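Local coordinates for protein epoxide hydrolase (Aspergillus niger, PDB 3G02) that probably hydrolyses epoxides to diols as an alpha/beta-hydrolase-fold enzyme, here in a form made enantioselective by directed evolution, at residues E27-L32 against Y302-S307. The protein carries 9 engineered substitutions. Sequence-based numbering, arbitrary orientation.
Sequences EQLDDL and YWLTES
The indole of Trp303 meets Leu32 through a face and water through an edge. Leu32 CD1 lies over the five-membered ring, 3.8 Å from its centroid and 24° off the ring normal, a CH-pi contact. A Trp303 chi1 of 176°, with CG anti to the backbone N, extends the indole to 27-32, where it and the Leu32 side chain run past each other in opposite senses. At the edge, water 1 sits in the ring plane, accepting from Trp303 NE1 at 3.0 Å and donating to Gln28 O at 2.8 Å. Water 2 also accepts from Trp303 NE1, at 3.2 Å, and donates to Asp31 OD2; the single indole N-H thus faces two waters, a bifurcated or alternating donation. Beside the indole, Leu304 divides its branches: CD1 touches Leu29 CD2 at 3.8 Å, the side chains crossing at about a right angle, while CD2 lies more loosely against Gln28 O (4.0 Å) and Leu32 CD2. An apolar leucine contact and a water-bridged polar margin thus join helix 26-38, in the N-terminal epoxide hydrolase region, to the Schellman-capped end of helix 292-304, away from the predicted active-site residues. Helix 271-284 packs on Leu32 and Trp303, helix 75-82 on Leu29 and Leu304.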
ATOM      1  N   GLU A  27     -26.859 -16.060  -2.765  1.00 18.98           N
ATOM      2  CA  GLU A  27     -25.989 -16.413  -1.641  1.00 19.59           C
ATOM      3  C   GLU A  27     -24.721 -15.555  -1.607  1.00 18.84           C
ATOM      4  O   GLU A  27     -24.251 -15.183  -0.534  1.00 18.95           O
ATOM      5  CB  GLU A  27     -25.620 -17.902  -1.690  1.00 19.70           C
ATOM      6  CG  GLU A  27     -25.330 -18.518  -0.326  1.00 21.65           C
ATOM      7  CD  GLU A  27     -24.686 -19.896  -0.407  1.00 21.69           C
ATOM      8  OE1 GLU A  27     -25.258 -20.796  -1.059  1.00 25.28           O
ATOM      9  OE2 GLU A  27     -23.607 -20.078   0.199  1.00 25.28           O
ATOM     10  N   GLN A  28     -24.186 -15.234  -2.785  1.00 18.33           N
ATOM     11  CA  GLN A  28     -22.982 -14.407  -2.890  1.00 18.00           C
ATOM     12  C   GLN A  28     -23.266 -12.944  -2.561  1.00 17.27           C
ATOM     13  O   GLN A  28     -22.439 -12.268  -1.946  1.00 16.86           O
ATOM     14  CB  GLN A  28     -22.342 -14.549  -4.271  1.00 18.07           C
ATOM     15  CG  GLN A  28     -21.651 -15.897  -4.473  1.00 19.02           C
ATOM     16  CD  GLN A  28     -21.085 -16.083  -5.868  1.00 19.56           C
ATOM     17  OE1 GLN A  28     -20.728 -15.116  -6.546  1.00 22.38           O
ATOM     18  NE2 GLN A  28     -20.996 -17.339  -6.304  1.00 21.87           N
ATOM     19  N   LEU A  29     -24.441 -12.466  -2.964  1.00 16.55           N
ATOM     20  CA  LEU A  29     -24.882 -11.119  -2.622  1.00 16.31           C
ATOM     21  C   LEU A  29     -25.160 -10.996  -1.129  1.00 16.19           C
ATOM     22  O   LEU A  29     -24.829  -9.980  -0.513  1.00 15.85           O
ATOM     23  CB  LEU A  29     -26.116 -10.724  -3.440  1.00 16.22           C
ATOM     24  CG  LEU A  29     -25.937 -10.600  -4.956  1.00 16.43           C
ATOM     25  CD1 LEU A  29     -27.241 -10.193  -5.621  1.00 16.69           C
ATOM     26  CD2 LEU A  29     -24.829  -9.604  -5.302  1.00 16.55           C
ATOM     27  N   ASP A  30     -25.771 -12.035  -0.556  1.00 15.95           N
ATOM     28  CA  ASP A  30     -25.989 -12.112   0.886  1.00 16.17           C
ATOM     29  C   ASP A  30     -24.657 -12.101   1.627  1.00 15.57           C
ATOM     30  O   ASP A  30     -24.514 -11.404   2.632  1.00 15.55           O
ATOM     31  CB  ASP A  30     -26.768 -13.379   1.256  1.00 16.61           C
ATOM     32  CG  ASP A  30     -28.177 -13.402   0.685  1.00 18.32           C
ATOM     33  OD1 ASP A  30     -28.704 -12.334   0.292  1.00 20.41           O
ATOM     34  OD2 ASP A  30     -28.757 -14.508   0.632  1.00 20.61           O
ATOM     35  N   ASP A  31     -23.696 -12.873   1.120  1.00 15.18           N
ATOM     36  CA  ASP A  31     -22.364 -12.957   1.718  1.00 14.80           C
ATOM     37  C   ASP A  31     -21.701 -11.584   1.722  1.00 14.25           C
ATOM     38  O   ASP A  31     -21.129 -11.170   2.729  1.00 14.06           O
ATOM     39  CB  ASP A  31     -21.489 -13.971   0.974  1.00 15.15           C
ATOM     40  CG  ASP A  31     -20.339 -14.494   1.826  1.00 16.91           C
ATOM     41  OD1 ASP A  31     -20.565 -14.785   3.021  1.00 18.20           O
ATOM     42  OD2 ASP A  31     -19.212 -14.634   1.302  1.00 19.33           O
ATOM     43  N   LEU A  32     -21.805 -10.874   0.600  1.00 13.66           N
ATOM     44  CA  LEU A  32     -21.271  -9.516   0.503  1.00 13.04           C
ATOM     45  C   LEU A  32     -21.877  -8.588   1.559  1.00 13.11           C
ATOM     46  O   LEU A  32     -21.147  -7.888   2.255  1.00 12.73           O
ATOM     47  CB  LEU A  32     -21.453  -8.950  -0.915  1.00 12.73           C
ATOM     48  CG  LEU A  32     -21.146  -7.462  -1.157  1.00 12.26           C
ATOM     49  CD1 LEU A  32     -19.722  -7.095  -0.726  1.00 11.86           C
ATOM     50  CD2 LEU A  32     -21.368  -7.094  -2.617  1.00 12.64           C
ATOM     51  N   TYR A 302     -15.785  -5.821  -8.747  1.00  7.48           N
ATOM     52  CA  TYR A 302     -14.464  -6.353  -8.402  1.00  7.31           C
ATOM     53  C   TYR A 302     -14.538  -7.398  -7.291  1.00  7.44           C
ATOM     54  O   TYR A 302     -13.880  -8.444  -7.364  1.00  7.44           O
ATOM     55  CB  TYR A 302     -13.524  -5.222  -7.980  1.00  7.38           C
ATOM     56  CG  TYR A 302     -12.629  -4.705  -9.081  1.00  7.10           C
ATOM     57  CD1 TYR A 302     -13.151  -4.325 -10.320  1.00  8.11           C
ATOM     58  CD2 TYR A 302     -11.254  -4.572  -8.878  1.00  7.76           C
ATOM     59  CE1 TYR A 302     -12.326  -3.842 -11.332  1.00  8.04           C
ATOM     60  CE2 TYR A 302     -10.425  -4.085  -9.878  1.00  7.54           C
ATOM     61  CZ  TYR A 302     -10.967  -3.720 -11.101  1.00  6.54           C
ATOM     62  OH  TYR A 302     -10.139  -3.243 -12.084  1.00  6.52           O
ATOM     63  N   TRP A 303     -15.341  -7.117  -6.266  1.00  7.58           N
ATOM     64  CA  TRP A 303     -15.459  -8.021  -5.121  1.00  8.30           C
ATOM     65  C   TRP A 303     -16.003  -9.384  -5.537  1.00  8.51           C
ATOM     66  O   TRP A 303     -15.423 -10.431  -5.214  1.00  8.69           O
ATOM     67  CB  TRP A 303     -16.360  -7.423  -4.038  1.00  8.51           C
ATOM     68  CG  TRP A 303     -16.580  -8.379  -2.899  1.00  8.66           C
ATOM     69  CD1 TRP A 303     -17.655  -9.206  -2.716  1.00  9.59           C
ATOM     70  CD2 TRP A 303     -15.692  -8.629  -1.803  1.00  8.25           C
ATOM     71  NE1 TRP A 303     -17.494  -9.948  -1.572  1.00 10.07           N
ATOM     72  CE2 TRP A 303     -16.298  -9.615  -0.990  1.00  9.01           C
ATOM     73  CE3 TRP A 303     -14.440  -8.118  -1.429  1.00  8.89           C
ATOM     74  CZ2 TRP A 303     -15.700 -10.092   0.180  1.00  9.45           C
ATOM     75  CZ3 TRP A 303     -13.842  -8.598  -0.267  1.00  9.00           C
ATOM     76  CH2 TRP A 303     -14.475  -9.575   0.524  1.00  9.29           C
ATOM     77  N   LEU A 304     -17.107  -9.348  -6.275  1.00  8.69           N
ATOM     78  CA  LEU A 304     -17.841 -10.557  -6.647  1.00  8.93           C
ATOM     79  C   LEU A 304     -17.121 -11.434  -7.667  1.00  9.33           C
ATOM     80  O   LEU A 304     -17.493 -12.590  -7.866  1.00 10.12           O
ATOM     81  CB  LEU A 304     -19.245 -10.188  -7.138  1.00  8.84           C
ATOM     82  CG  LEU A 304     -20.161  -9.542  -6.094  1.00  8.92           C
ATOM     83  CD1 LEU A 304     -21.347  -8.850  -6.754  1.00 10.03           C
ATOM     84  CD2 LEU A 304     -20.636 -10.585  -5.078  1.00  8.76           C
ATOM     85  N   THR A 305     -16.083 -10.887  -8.302  1.00  8.96           N
ATOM     86  CA  THR A 305     -15.303 -11.616  -9.299  1.00  8.62           C
ATOM     87  C   THR A 305     -13.862 -11.860  -8.844  1.00  8.75           C
ATOM     88  O   THR A 305     -13.043 -12.357  -9.614  1.00  8.83           O
ATOM     89  CB  THR A 305     -15.275 -10.857 -10.636  1.00  8.76           C
ATOM     90  OG1 THR A 305     -14.757  -9.537 -10.422  1.00  7.68           O
ATOM     91  CG2 THR A 305     -16.680 -10.759 -11.231  1.00  9.17           C
ATOM     92  N   GLU A 306     -13.563 -11.506  -7.592  1.00  8.84           N
ATOM     93  CA  GLU A 306     -12.203 -11.621  -7.043  1.00  9.32           C
ATOM     94  C   GLU A 306     -11.167 -11.028  -7.998  1.00  8.45           C
ATOM     95  O   GLU A 306     -10.107 -11.616  -8.231  1.00  8.68           O
ATOM     96  CB  GLU A 306     -11.867 -13.082  -6.705  1.00  9.38           C
ATOM     97  CG  GLU A 306     -12.755 -13.683  -5.619  1.00 10.93           C
ATOM     98  CD  GLU A 306     -12.502 -15.163  -5.382  1.00 12.11           C
ATOM     99  OE1 GLU A 306     -12.403 -15.928  -6.368  1.00 16.24           O
ATOM    100  OE2 GLU A 306     -12.410 -15.564  -4.203  1.00 16.38           O
ATOM    101  N   SER A 307     -11.492  -9.862  -8.549  1.00  7.88           N
ATOM    102  CA  SER A 307     -10.648  -9.197  -9.542  1.00  7.38           C
ATOM    103  C   SER A 307      -9.320  -8.723  -8.983  1.00  7.07           C
ATOM    104  O   SER A 307      -8.278  -8.946  -9.600  1.00  7.42           O
ATOM    105  CB  SER A 307     -11.374  -7.997 -10.149  1.00  7.20           C
ATOM    106  OG  SER A 307     -12.401  -8.407 -11.028  1.00  7.13           O
TER
HETATM  107  O   HOH W   1     -19.688 -11.999  -1.867  1.00 20.59           O
HETATM  108  O   HOH W   2     -18.131 -12.747  -0.172  1.00 25.28           O